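Local coordinates for protein SusD homolog (Bacteroides thetaiotaomicron, PDB 3SGH) that probably binds glycans at the outer membrane of this gut bacterium, as other SusD-like lipoproteins do, and helps to pass them on for uptake, at residues Arg79-Ile84 against Pro122-Gln127; Val256-Gly261 against Tyr387-Ser392; Gln413-Cys418 against Gly433-Phe438; Leu457-Ser462 against Ala469-Ala474. All blocks are in the same frame, centred on the assembly; numbering follows the deposited sequence. Where two conformers were deposited one is given.

In the fold
The four contacts form two neighbouring pairs in a mainly helical, alpha-alpha superhelical chain. Contacts 1 and 4, their centres about 13 Å apart, touch where P122 meets F459 and A474; contacts 2 and 3, about 11 Å apart by centres, tie helices 253-261 and 403-417 together through Y258 and W415. The centres of contacts 1 and 2 lie about 37 Å apart, across the chain's centre. Contact 3 is the most central, and contact 4 lies far out although its touching residues are buried; contact 1 is only partly buried. Their chemistry differs: a tyrosine hydroxyl on proline in 1, an amide over a ring in 2, proline CH-pi in 3 and apolar side-chain packing against a helix in 4.

Contact 1 of 4, residues Arg79-Ile84 against Pro122-Gln127; sequences RLYGYI and PIPYTQ
Y81 reaches out from helix 75-84 and lays its hydroxyl against the pyrrolidine ring of P124, the two side chains meeting at a slant. The oxygen does the touching: Y81 OH stands 3.2 Å from P124 CG and 3.3 Å from P124 CD, with CB of the same proline slightly farther off at 3.5 Å. It therefore sits against one side of the proline ring, whose C-H groups offer a compact surface without any N-H to compete. The aromatic carbons follow at a looser distance, Y81 CZ lying 4.4 Å from P124 CD. Swinging the phenol to this position takes a chi1 of -103°, well off the staggered value near -60° and probably somewhat strained. The ring also stacks with W77 of its own helix and touches L116 of helix 100-120. Tyrosine suits the site because it is long enough to bridge from helix to loop while remaining partly exposed. On the loop, I123 and D138 are hydrogen-bonded through their backbones, and Y125 OH is hydrogen-bonded to D150. One tyrosine thus spans the gap between helix and loop, joining helix 75-84 to the loop after helix 100-120 in the alpha-alpha superhelix of this SusD-like protein.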
loop_
_atom_site.group_PDB
_atom_site.type_symbol
_atom_site.label_atom_id
_atom_site.label_comp_id
_atom_site.label_asym_id
_atom_site.label_seq_id
_atom_site.Cartn_x
_atom_site.Cartn_y
_atom_site.Cartn_z
ATOM N N ARG A 79 -7.814 -6.202 -12.531
ATOM C CA ARG A 79 -8.713 -5.774 -11.495
ATOM C C ARG A 79 -8.867 -4.230 -11.482
ATOM O O ARG A 79 -10.001 -3.696 -11.451
ATOM C CB ARG A 79 -8.198 -6.288 -10.139
ATOM C CG ARG A 79 -9.139 -5.993 -8.936
ATOM C CD ARG A 79 -10.518 -6.591 -9.095
ATOM N NE ARG A 79 -10.483 -8.035 -9.174
ATOM C CZ ARG A 79 -11.542 -8.829 -9.208
ATOM N NH1 ARG A 79 -12.766 -8.319 -9.134
ATOM N NH2 ARG A 79 -11.359 -10.131 -9.284
ATOM N N LEU A 80 -7.730 -3.536 -11.497
ATOM C CA LEU A 80 -7.706 -2.097 -11.386
ATOM C C LEU A 80 -8.232 -1.448 -12.677
ATOM O O LEU A 80 -9.048 -0.539 -12.606
ATOM C CB LEU A 80 -6.292 -1.588 -11.096
ATOM C CG LEU A 80 -5.773 -2.078 -9.719
ATOM C CD1 LEU A 80 -4.332 -1.613 -9.484
ATOM C CD2 LEU A 80 -6.713 -1.581 -8.552
ATOM N N TYR A 81 -7.747 -1.897 -13.840
ATOM C CA TYR A 81 -8.345 -1.459 -15.091
ATOM C C TYR A 81 -9.840 -1.708 -15.160
ATOM O O TYR A 81 -10.577 -0.863 -15.632
ATOM C CB TYR A 81 -7.685 -2.112 -16.302
ATOM C CG TYR A 81 -6.745 -1.200 -17.022
ATOM C CD1 TYR A 81 -5.525 -0.846 -16.490
ATOM C CD2 TYR A 81 -7.080 -0.740 -18.287
ATOM C CE1 TYR A 81 -4.666 0.023 -17.182
ATOM C CE2 TYR A 81 -6.252 0.084 -18.990
ATOM C CZ TYR A 81 -5.051 0.478 -18.441
ATOM O OH TYR A 81 -4.252 1.306 -19.193
ATOM N N GLY A 82 -10.296 -2.855 -14.682
ATOM C CA GLY A 82 -11.709 -3.164 -14.708
ATOM C C GLY A 82 -12.572 -2.188 -13.933
ATOM O O GLY A 82 -13.699 -1.846 -14.354
ATOM N N TYR A 83 -12.072 -1.723 -12.793
ATOM C CA TYR A 83 -12.856 -0.781 -12.005
ATOM C C TYR A 83 -12.832 0.644 -12.609
ATOM O O TYR A 83 -13.844 1.338 -12.598
ATOM C CB TYR A 83 -12.372 -0.746 -10.545
ATOM C CG TYR A 83 -12.683 -1.980 -9.745
ATOM C CD1 TYR A 83 -13.942 -2.570 -9.792
ATOM C CD2 TYR A 83 -11.738 -2.501 -8.857
ATOM C CE1 TYR A 83 -14.224 -3.691 -9.061
ATOM C CE2 TYR A 83 -12.018 -3.604 -8.098
ATOM C CZ TYR A 83 -13.254 -4.206 -8.194
ATOM O OH TYR A 83 -13.534 -5.310 -7.426
ATOM N N ILE A 84 -11.682 1.069 -13.132
ATOM C CA ILE A 84 -11.515 2.445 -13.546
ATOM C C ILE A 84 -12.106 2.706 -14.926
ATOM O O ILE A 84 -12.685 3.770 -15.154
ATOM C CB ILE A 84 -10.020 2.863 -13.513
ATOM C CG1 ILE A 84 -9.502 2.777 -12.051
ATOM C CG2 ILE A 84 -9.831 4.252 -14.136
ATOM C CD1 ILE A 84 -10.344 3.614 -11.001
ATOM N N PRO A 122 5.675 1.542 -16.410
ATOM C CA PRO A 122 4.883 2.172 -17.471
ATOM C C PRO A 122 3.454 1.612 -17.557
ATOM O O PRO A 122 3.243 0.415 -17.434
ATOM C CB PRO A 122 5.656 1.810 -18.747
ATOM C CG PRO A 122 7.030 1.641 -18.336
ATOM C CD PRO A 122 6.958 1.030 -16.929
ATOM N N ILE A 123 2.500 2.498 -17.804
ATOM C CA ILE A 123 1.135 2.114 -18.114
ATOM C C ILE A 123 0.610 3.079 -19.158
ATOM O O ILE A 123 1.063 4.203 -19.233
ATOM C CB ILE A 123 0.231 2.214 -16.863
ATOM C CG1 ILE A 123 0.243 3.632 -16.275
ATOM C CG2 ILE A 123 0.568 1.117 -15.780
ATOM C CD1 ILE A 123 -0.808 3.882 -15.169
ATOM N N PRO A 124 -0.433 2.694 -19.898
ATOM C CA PRO A 124 -1.150 3.700 -20.681
ATOM C C PRO A 124 -1.928 4.633 -19.757
ATOM O O PRO A 124 -2.526 4.173 -18.759
ATOM C CB PRO A 124 -2.120 2.870 -21.551
ATOM C CG PRO A 124 -1.804 1.451 -21.312
ATOM C CD PRO A 124 -1.014 1.353 -20.030
ATOM N N TYR A 125 -1.927 5.918 -20.070
ATOM C CA TYR A 125 -2.620 6.892 -19.247
ATOM C C TYR A 125 -2.985 8.118 -20.100
ATOM O O TYR A 125 -4.155 8.248 -20.491
ATOM C CB TYR A 125 -1.809 7.213 -17.968
ATOM C CG TYR A 125 -2.539 8.106 -16.980
ATOM C CD1 TYR A 125 -3.337 7.567 -15.983
ATOM C CD2 TYR A 125 -2.452 9.493 -17.079
ATOM C CE1 TYR A 125 -4.036 8.375 -15.087
ATOM C CE2 TYR A 125 -3.174 10.321 -16.170
ATOM C CZ TYR A 125 -3.963 9.730 -15.192
ATOM O OH TYR A 125 -4.677 10.500 -14.320
ATOM N N THR A 126 -2.004 8.929 -20.466
ATOM C CA THR A 126 -2.253 10.174 -21.211
ATOM C C THR A 126 -2.869 9.947 -22.575
ATOM O O THR A 126 -3.689 10.750 -23.025
ATOM C CB THR A 126 -0.983 11.012 -21.370
ATOM O OG1 THR A 126 -0.019 10.288 -22.126
ATOM C CG2 THR A 126 -0.371 11.351 -20.019
ATOM N N GLN A 127 -2.509 8.830 -23.199
ATOM C CA GLN A 127 -2.882 8.540 -24.584
ATOM C C GLN A 127 -4.116 7.660 -24.696
ATOM O O GLN A 127 -4.496 7.284 -25.791
ATOM C CB GLN A 127 -1.717 7.859 -25.306
ATOM C CG GLN A 127 -0.440 8.690 -25.338
ATOM C CD GLN A 127 -0.685 10.077 -25.856
ATOM O OE1 GLN A 127 -0.940 10.271 -27.050
ATOM N NE2 GLN A 127 -0.592 11.060 -24.972
#

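Contact 2 of 4, residues Val256-Gly261 against Tyr387-Ser392; sequences VSYMNG and YTNQSS
An Asx turn at N389 presents its side-chain amide to the ring of Y258. The turn closes where N389 OD1 accepts a bond of 2.9 Å from the backbone N of S391. That bond is fairly straight, with an N-H...O angle of 160°. With CG anti to the backbone N (chi1 -157°), the asparagine sends its other branch over the tyrosine: N389 ND2 lies 3.4 Å above the ring plane of Y258, offset toward the rim by CD1 and CE1. The amide does not lie flat on the ring, the two planes being 70° apart. Its nitrogen is also tied to the carbonyl O of G372, so asparagine suits the place by serving the turn with one atom and the neighbouring loop with the other. Beyond the ring, S391 CB packs 3.3 Å from Y258 OH, while S391 OG bonds to E408; a small side chain fits beside the phenol. The hydroxyl of Y258 in turn takes part in a weak hydrogen bond with the backbone N of R436. Helix 253-261 has loop 387-392 on one flank and helix 403-417 on another, where Y258 meets W415 edge-to-face and touches T412, and M259, a selenomethionine, packs on I416.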
loop_
_atom_site.group_PDB
_atom_site.type_symbol
_atom_site.label_atom_id
_atom_site.label_comp_id
_atom_site.label_asym_id
_atom_site.label_seq_id
_atom_site.Cartn_x
_atom_site.Cartn_y
_atom_site.Cartn_z
ATOM N N VAL A 256 4.599 -9.076 12.789
ATOM C CA VAL A 256 4.324 -9.622 14.133
ATOM C C VAL A 256 5.616 -9.633 14.967
ATOM O O VAL A 256 5.632 -9.254 16.131
ATOM C CB VAL A 256 3.690 -11.047 14.074
ATOM C CG1 VAL A 256 3.514 -11.610 15.482
ATOM C CG2 VAL A 256 2.321 -10.996 13.284
ATOM N N SER A 257 6.719 -10.091 14.379
ATOM C CA SER A 257 8.031 -10.102 15.072
ATOM C C SER A 257 8.549 -8.708 15.445
ATOM O O SER A 257 9.089 -8.492 16.557
ATOM C CB SER A 257 9.084 -10.826 14.213
ATOM O OG SER A 257 8.736 -12.192 14.133
ATOM N N TYR A 258 8.412 -7.734 14.558
ATOM C CA TYR A 258 8.791 -6.382 14.955
ATOM C C TYR A 258 7.966 -5.950 16.193
ATOM O O TYR A 258 8.495 -5.444 17.192
ATOM C CB TYR A 258 8.522 -5.384 13.846
ATOM C CG TYR A 258 9.670 -5.132 12.840
ATOM C CD1 TYR A 258 9.979 -6.019 11.828
ATOM C CD2 TYR A 258 10.396 -3.959 12.921
ATOM C CE1 TYR A 258 10.992 -5.719 10.890
ATOM C CE2 TYR A 258 11.369 -3.665 12.014
ATOM C CZ TYR A 258 11.678 -4.547 11.016
ATOM O OH TYR A 258 12.632 -4.184 10.100
HETATM N N MSE A 259 6.657 -6.153 16.118
HETATM C CA MSE A 259 5.749 -5.767 17.200
HETATM C C MSE A 259 5.897 -6.579 18.501
HETATM O O MSE A 259 5.746 -6.022 19.593
HETATM C CB MSE A 259 4.326 -5.798 16.661
HETATM C CG MSE A 259 4.101 -4.718 15.594
HETATM SE SE MSE A 259 2.320 -4.753 14.863
HETATM C CE MSE A 259 1.396 -3.909 16.376
ATOM N N ASN A 260 6.269 -7.851 18.409
ATOM C CA ASN A 260 6.576 -8.657 19.603
ATOM C C ASN A 260 7.830 -8.090 20.320
ATOM O O ASN A 260 7.847 -7.949 21.545
ATOM C CB ASN A 260 6.791 -10.128 19.257
ATOM C CG ASN A 260 5.491 -10.916 19.114
ATOM O OD1 ASN A 260 4.457 -10.543 19.664
ATOM N ND2 ASN A 260 5.567 -12.058 18.428
ATOM N N GLY A 261 8.849 -7.738 19.537
ATOM C CA GLY A 261 10.088 -7.170 20.087
ATOM C C GLY A 261 9.808 -5.882 20.827
ATOM O O GLY A 261 10.409 -5.619 21.871
ATOM N N TYR A 387 14.065 -16.567 11.536
ATOM C CA TYR A 387 14.702 -15.425 10.904
ATOM C C TYR A 387 15.222 -14.415 11.923
ATOM O O TYR A 387 14.518 -14.038 12.854
ATOM C CB TYR A 387 13.761 -14.785 9.864
ATOM C CG TYR A 387 14.455 -13.837 8.887
ATOM C CD1 TYR A 387 15.131 -14.304 7.763
ATOM C CD2 TYR A 387 14.426 -12.467 9.105
ATOM C CE1 TYR A 387 15.782 -13.415 6.898
ATOM C CE2 TYR A 387 15.049 -11.592 8.244
ATOM C CZ TYR A 387 15.722 -12.064 7.157
ATOM O OH TYR A 387 16.326 -11.147 6.347
ATOM N N THR A 388 16.471 -14.006 11.740
ATOM C CA THR A 388 17.087 -12.960 12.559
ATOM C C THR A 388 16.728 -11.588 11.997
ATOM O O THR A 388 17.024 -11.268 10.834
ATOM C CB THR A 388 18.622 -13.126 12.633
ATOM O OG1 THR A 388 18.982 -14.455 13.074
ATOM C CG2 THR A 388 19.200 -12.060 13.560
ATOM N N ASN A 389 16.056 -10.785 12.804
ATOM C CA ASN A 389 15.640 -9.450 12.361
ATOM C C ASN A 389 16.864 -8.603 12.071
ATOM O O ASN A 389 17.798 -8.536 12.891
ATOM C CB ASN A 389 14.752 -8.803 13.425
ATOM C CG ASN A 389 13.879 -7.750 12.881
ATOM O OD1 ASN A 389 14.341 -6.853 12.169
ATOM N ND2 ASN A 389 12.584 -7.811 13.225
ATOM N N GLN A 390 16.884 -7.955 10.908
ATOM C CA GLN A 390 18.050 -7.208 10.564
ATOM C C GLN A 390 17.943 -5.781 11.063
ATOM O O GLN A 390 18.930 -5.066 10.982
ATOM C CB GLN A 390 18.342 -7.284 9.072
ATOM C CG GLN A 390 18.665 -8.716 8.639
ATOM C CD GLN A 390 19.230 -8.809 7.216
ATOM O OE1 GLN A 390 19.361 -7.800 6.504
ATOM N NE2 GLN A 390 19.569 -10.031 6.802
ATOM N N SER A 391 16.797 -5.408 11.646
ATOM C CA SER A 391 16.662 -4.099 12.281
ATOM C C SER A 391 16.951 -4.093 13.779
ATOM O O SER A 391 16.564 -5.018 14.512
ATOM C CB SER A 391 15.247 -3.565 12.051
ATOM O OG SER A 391 15.105 -2.234 12.493
ATOM N N SER A 392 17.597 -3.027 14.250
ATOM C CA SER A 392 17.828 -2.840 15.670
ATOM C C SER A 392 17.210 -1.540 16.145
ATOM O O SER A 392 17.522 -1.070 17.272
ATOM C CB SER A 392 19.330 -2.837 15.927
ATOM O OG SER A 392 20.016 -1.967 15.028
#

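Contact 3 of 4, residues Gln413-Cys418 against Gly433-Phe438; sequences QKWIAC and GYPRIF
W415 and P435 form the tight half of this contact. The pyrrolidine lies over one face of the indole, and P435 CG is 3.7 Å from the centroid of the five-membered ring, only 17° off its normal, a clear CH-pi interaction. The nearest atom pair is W415 CG with P435 CG at 3.5 Å. P435 CB extends the overlap toward the six-membered ring, 3.8 Å from W415 CE3. Proline fits here because its compact, rigid, apolar ring carries C-H bonds with a slight positive charge, which the electron-rich indole would favour. A cis peptide bond before P435 shapes the loop at this point. In W415 a chi1 of 166° turns the indole away from the residue's own amide nitrogen and toward the proline. The indole N-H is bonded to the carbonyl O of S47, which helps fix the rotation of the ring.

The other half is looser in kind, though not in distance. A single methyl, I437 CD1, comes obliquely to the indole, 3.6 Å from W415 CZ2, and I437 buries less surface than P435, is partly exposed and was modelled in two conformers, so this touch is less certain. Between the two, R436 is the centre of an inverse gamma turn, its bond from I437 N to P435 O being weak. The side chain of R436 starts away from the helix and forms a salt bridge with E408, as suits a charged residue on the partly exposed side.

C254 and L255 of helix 253-261 also pack on W415. Helix 403-417 touches helix 319-331 through K414 and A417, and receives Y434 of the loop on A404, L407 and L411.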
loop_
_atom_site.group_PDB
_atom_site.type_symbol
_atom_site.label_atom_id
_atom_site.label_comp_id
_atom_site.label_asym_id
_atom_site.label_seq_id
_atom_site.Cartn_x
_atom_site.Cartn_y
_atom_site.Cartn_z
ATOM N N GLN A 413 7.924 2.870 12.130
ATOM C CA GLN A 413 6.650 3.209 12.794
ATOM C C GLN A 413 5.561 3.536 11.754
ATOM O O GLN A 413 4.403 3.209 11.941
ATOM C CB GLN A 413 6.813 4.327 13.815
ATOM C CG GLN A 413 7.588 3.889 15.024
ATOM C CD GLN A 413 6.824 2.849 15.861
ATOM O OE1 GLN A 413 5.627 2.880 15.909
ATOM N NE2 GLN A 413 7.535 1.922 16.476
ATOM N N LYS A 414 5.944 4.151 10.644
ATOM C CA LYS A 414 4.952 4.398 9.594
ATOM C C LYS A 414 4.360 3.081 9.094
ATOM O O LYS A 414 3.136 2.956 8.849
ATOM C CB LYS A 414 5.573 5.156 8.437
ATOM C CG LYS A 414 4.639 5.380 7.254
ATOM C CD LYS A 414 5.462 5.974 6.082
ATOM C CE LYS A 414 4.710 6.126 4.806
ATOM N NZ LYS A 414 5.612 6.489 3.683
ATOM N N TRP A 415 5.253 2.105 8.893
ATOM C CA TRP A 415 4.878 0.796 8.376
ATOM C C TRP A 415 3.974 0.049 9.352
ATOM O O TRP A 415 2.957 -0.522 8.942
ATOM C CB TRP A 415 6.143 0.028 8.055
ATOM C CG TRP A 415 5.951 -1.425 7.817
ATOM C CD1 TRP A 415 5.292 -2.015 6.775
ATOM C CD2 TRP A 415 6.513 -2.469 8.597
ATOM N NE1 TRP A 415 5.427 -3.383 6.867
ATOM C CE2 TRP A 415 6.145 -3.681 8.004
ATOM C CE3 TRP A 415 7.279 -2.501 9.765
ATOM C CZ2 TRP A 415 6.524 -4.898 8.537
ATOM C CZ3 TRP A 415 7.686 -3.713 10.250
ATOM C CH2 TRP A 415 7.309 -4.881 9.654
ATOM N N ILE A 416 4.259 0.174 10.650
ATOM C CA ILE A 416 3.418 -0.451 11.659
ATOM C C ILE A 416 2.056 0.228 11.688
ATOM O O ILE A 416 1.028 -0.433 11.739
ATOM C CB ILE A 416 4.052 -0.373 13.066
ATOM C CG1 ILE A 416 5.268 -1.260 13.080
ATOM C CG2 ILE A 416 3.065 -0.852 14.161
ATOM C CD1 ILE A 416 6.176 -1.057 14.376
ATOM N N ALA A 417 2.051 1.553 11.550
ATOM C CA ALA A 417 0.820 2.348 11.614
ATOM C C ALA A 417 -0.127 2.094 10.416
ATOM O O ALA A 417 -1.356 2.020 10.599
ATOM C CB ALA A 417 1.120 3.838 11.713
ATOM N N CYS A 418 0.437 2.015 9.201
ATOM C CA CYS A 418 -0.376 1.892 7.994
ATOM C C CYS A 418 -0.665 0.426 7.801
ATOM O O CYS A 418 0.035 -0.252 7.069
ATOM C CB CYS A 418 0.360 2.494 6.809
ATOM S SG CYS A 418 0.597 4.324 7.036
ATOM N N GLY A 433 15.161 1.010 1.410
ATOM C CA GLY A 433 15.642 -0.120 2.207
ATOM C C GLY A 433 14.953 -0.351 3.554
ATOM O O GLY A 433 15.287 -1.332 4.251
ATOM N N TYR A 434 14.014 0.538 3.905
ATOM C CA TYR A 434 13.276 0.451 5.149
ATOM C C TYR A 434 11.772 0.478 4.857
ATOM O O TYR A 434 11.342 1.139 3.935
ATOM C CB TYR A 434 13.603 1.650 6.066
ATOM C CG TYR A 434 15.059 1.979 6.206
ATOM C CD1 TYR A 434 15.950 1.024 6.655
ATOM C CD2 TYR A 434 15.538 3.259 5.939
ATOM C CE1 TYR A 434 17.299 1.293 6.795
ATOM C CE2 TYR A 434 16.932 3.557 6.063
ATOM C CZ TYR A 434 17.787 2.559 6.493
ATOM O OH TYR A 434 19.137 2.757 6.666
ATOM N N PRO A 435 10.946 -0.206 5.671
ATOM C CA PRO A 435 11.335 -1.140 6.713
ATOM C C PRO A 435 12.042 -2.389 6.137
ATOM O O PRO A 435 11.904 -2.691 4.943
ATOM C CB PRO A 435 9.986 -1.521 7.314
ATOM C CG PRO A 435 9.068 -1.516 6.130
ATOM C CD PRO A 435 9.501 -0.264 5.411
ATOM N N ARG A 436 12.819 -3.072 6.971
ATOM C CA ARG A 436 13.575 -4.238 6.546
ATOM C C ARG A 436 12.696 -5.490 6.515
ATOM O O ARG A 436 12.756 -6.370 7.385
ATOM C CB ARG A 436 14.800 -4.443 7.412
ATOM C CG ARG A 436 15.653 -3.187 7.599
ATOM C CD ARG A 436 16.887 -3.517 8.367
ATOM N NE ARG A 436 17.581 -2.309 8.834
ATOM C CZ ARG A 436 18.851 -1.994 8.570
ATOM N NH1 ARG A 436 19.614 -2.777 7.819
ATOM N NH2 ARG A 436 19.366 -0.884 9.068
ATOM N N ILE A 437 11.907 -5.568 5.451
ATOM C CA ILE A 437 10.924 -6.644 5.252
ATOM C C ILE A 437 11.614 -7.984 5.056
ATOM O O ILE A 437 12.574 -8.107 4.259
ATOM C CB ILE A 437 10.034 -6.368 4.015
ATOM C CG1 ILE A 437 9.273 -5.057 4.179
ATOM C CG2 ILE A 437 9.082 -7.514 3.765
ATOM C CD1 ILE A 437 8.562 -4.960 5.550
ATOM N N PHE A 438 11.163 -8.987 5.789
ATOM C CA PHE A 438 11.746 -10.316 5.663
ATOM C C PHE A 438 11.561 -10.875 4.244
ATOM O O PHE A 438 10.427 -11.014 3.776
ATOM C CB PHE A 438 11.078 -11.301 6.607
ATOM C CG PHE A 438 11.215 -11.009 8.077
ATOM C CD1 PHE A 438 11.949 -9.955 8.577
ATOM C CD2 PHE A 438 10.654 -11.919 8.979
ATOM C CE1 PHE A 438 12.031 -9.759 9.979
ATOM C CE2 PHE A 438 10.752 -11.751 10.323
ATOM C CZ PHE A 438 11.439 -10.691 10.841
#

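Contact 4 of 4, residues Leu457-Ser462 against Ala469-Ala474; sequences LRFTRS and ANVEAA
The phenyl ring of F459 is met obliquely by V471 CG2 and by the backbone carbon of A474. In addition, the ring of Y137 meets it edge-to-face, and R456 makes a cation-pi interaction with it. The setting is a pair of short consecutive helices, 461-466 and 468-477, folded back so that the second packs on the chain leading into the first. At that entry T460 is the N-cap, its OG1 accepting from the backbone N of E463, a natural role for a threonine just ahead of a helix.

The apolar touch begins near the backbone. V471 CG2 lies 3.7 Å from F459 CB, and the same methyl also touches CG and CD2 of the phenylalanine, the side chains sliding past each other in opposite directions. A chi1 of 78° makes this possible: V471 carries CG2 anti to the backbone N, facing the phenylalanine, and accepts CG1 wedged between N and the carbonyl carbon, a placement uncommon for valine in a helix. Farther out the ring runs along the next turn, with F459 CE2 3.8 Å from A474 C. Alanine suits this position because a small side chain lets the aromatic ring come close to the helix backbone.

Outside the two segments, the backbone N of F459 is hydrogen-bonded to D483 OD1, and Y464 of helix 461-466 touches both F459 and V471. The far end of the ring closes the contact, F459 CZ resting 3.9 Å from A474 CB.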
loop_
_atom_site.group_PDB
_atom_site.type_symbol
_atom_site.label_atom_id
_atom_site.label_comp_id
_atom_site.label_asym_id
_atom_site.label_seq_id
_atom_site.Cartn_x
_atom_site.Cartn_y
_atom_site.Cartn_z
ATOM N N LEU A 457 5.934 -6.017 -10.734
ATOM C CA LEU A 457 5.167 -6.971 -11.522
ATOM C C LEU A 457 5.461 -6.708 -13.006
ATOM O O LEU A 457 5.859 -5.612 -13.371
ATOM C CB LEU A 457 3.670 -6.827 -11.222
ATOM C CG LEU A 457 3.158 -7.603 -10.002
ATOM C CD1 LEU A 457 3.975 -7.358 -8.742
ATOM C CD2 LEU A 457 1.672 -7.273 -9.781
ATOM N N ARG A 458 5.237 -7.715 -13.846
ATOM C CA ARG A 458 5.489 -7.638 -15.260
ATOM C C ARG A 458 4.236 -7.187 -16.001
ATOM O O ARG A 458 3.118 -7.242 -15.455
ATOM C CB ARG A 458 5.937 -9.008 -15.789
ATOM C CG ARG A 458 7.309 -9.431 -15.297
ATOM C CD ARG A 458 7.716 -10.825 -15.802
ATOM N NE ARG A 458 6.906 -11.847 -15.108
ATOM C CZ ARG A 458 5.844 -12.463 -15.616
ATOM N NH1 ARG A 458 5.434 -12.210 -16.856
ATOM N NH2 ARG A 458 5.161 -13.333 -14.885
ATOM N N PHE A 459 4.452 -6.761 -17.244
ATOM C CA PHE A 459 3.383 -6.444 -18.189
ATOM C C PHE A 459 2.556 -7.738 -18.433
ATOM O O PHE A 459 3.068 -8.869 -18.310
ATOM C CB PHE A 459 3.985 -5.893 -19.492
ATOM C CG PHE A 459 4.803 -4.614 -19.320
ATOM C CD1 PHE A 459 4.410 -3.632 -18.442
ATOM C CD2 PHE A 459 5.920 -4.409 -20.102
ATOM C CE1 PHE A 459 5.123 -2.432 -18.344
ATOM C CE2 PHE A 459 6.642 -3.232 -20.022
ATOM C CZ PHE A 459 6.262 -2.254 -19.152
ATOM N N THR A 460 1.282 -7.575 -18.766
ATOM C CA THR A 460 0.378 -8.715 -18.853
ATOM C C THR A 460 0.343 -9.424 -20.200
ATOM O O THR A 460 0.637 -8.832 -21.254
ATOM C CB THR A 460 -1.062 -8.281 -18.565
ATOM O OG1 THR A 460 -1.501 -7.435 -19.641
ATOM C CG2 THR A 460 -1.156 -7.562 -17.177
ATOM N N ARG A 461 -0.063 -10.693 -20.167
ATOM C CA ARG A 461 -0.187 -11.464 -21.391
ATOM C C ARG A 461 -1.216 -10.818 -22.294
ATOM O O ARG A 461 -1.028 -10.801 -23.523
ATOM C CB ARG A 461 -0.528 -12.953 -21.155
ATOM C CG ARG A 461 -0.719 -13.714 -22.532
ATOM C CD ARG A 461 -0.725 -15.251 -22.485
ATOM N NE ARG A 461 0.629 -15.726 -22.217
ATOM C CZ ARG A 461 1.388 -16.468 -23.017
ATOM N NH1 ARG A 461 0.971 -16.933 -24.216
ATOM N NH2 ARG A 461 2.606 -16.764 -22.584
ATOM N N SER A 462 -2.304 -10.286 -21.723
ATOM C CA SER A 462 -3.363 -9.705 -22.578
ATOM C C SER A 462 -2.835 -8.493 -23.359
ATOM O O SER A 462 -3.254 -8.222 -24.493
ATOM C CB SER A 462 -4.632 -9.386 -21.760
ATOM O OG SER A 462 -4.419 -8.223 -20.964
ATOM N N ALA A 469 2.533 -4.003 -30.191
ATOM C CA ALA A 469 3.502 -2.974 -30.565
ATOM C C ALA A 469 3.727 -2.002 -29.393
ATOM O O ALA A 469 4.874 -1.672 -29.059
ATOM C CB ALA A 469 3.034 -2.213 -31.913
ATOM N N ASN A 470 2.663 -1.588 -28.702
ATOM C CA ASN A 470 2.848 -0.595 -27.652
ATOM C C ASN A 470 3.498 -1.180 -26.398
ATOM O O ASN A 470 4.343 -0.553 -25.780
ATOM C CB ASN A 470 1.515 0.093 -27.312
ATOM C CG ASN A 470 1.013 0.985 -28.445
ATOM O OD1 ASN A 470 1.804 1.598 -29.127
ATOM N ND2 ASN A 470 -0.301 1.051 -28.646
ATOM N N VAL A 471 3.112 -2.396 -26.024
ATOM C CA VAL A 471 3.743 -3.019 -24.854
ATOM C C VAL A 471 5.227 -3.329 -25.137
ATOM O O VAL A 471 6.061 -3.175 -24.287
ATOM C CB VAL A 471 2.945 -4.218 -24.278
ATOM C CG1 VAL A 471 3.116 -5.454 -25.057
ATOM C CG2 VAL A 471 3.354 -4.408 -22.774
ATOM N N GLU A 472 5.562 -3.734 -26.352
ATOM C CA GLU A 472 6.977 -3.971 -26.692
ATOM C C GLU A 472 7.817 -2.689 -26.615
ATOM O O GLU A 472 8.975 -2.715 -26.182
ATOM C CB GLU A 472 7.087 -4.653 -28.066
ATOM C CG GLU A 472 6.536 -6.055 -28.027
ATOM C CD GLU A 472 6.718 -6.880 -29.307
ATOM O OE1 GLU A 472 6.831 -6.328 -30.424
ATOM O OE2 GLU A 472 6.719 -8.117 -29.157
ATOM N N ALA A 473 7.229 -1.566 -27.024
ATOM C CA ALA A 473 7.851 -0.254 -26.854
ATOM C C ALA A 473 8.019 0.101 -25.389
ATOM O O ALA A 473 9.055 0.679 -24.994
ATOM C CB ALA A 473 7.061 0.815 -27.587
ATOM N N ALA A 474 7.031 -0.262 -24.567
ATOM C CA ALA A 474 7.083 0.009 -23.147
ATOM C C ALA A 474 8.228 -0.735 -22.440
ATOM O O ALA A 474 8.742 -0.247 -21.426
ATOM C CB ALA A 474 5.751 -0.307 -22.463
#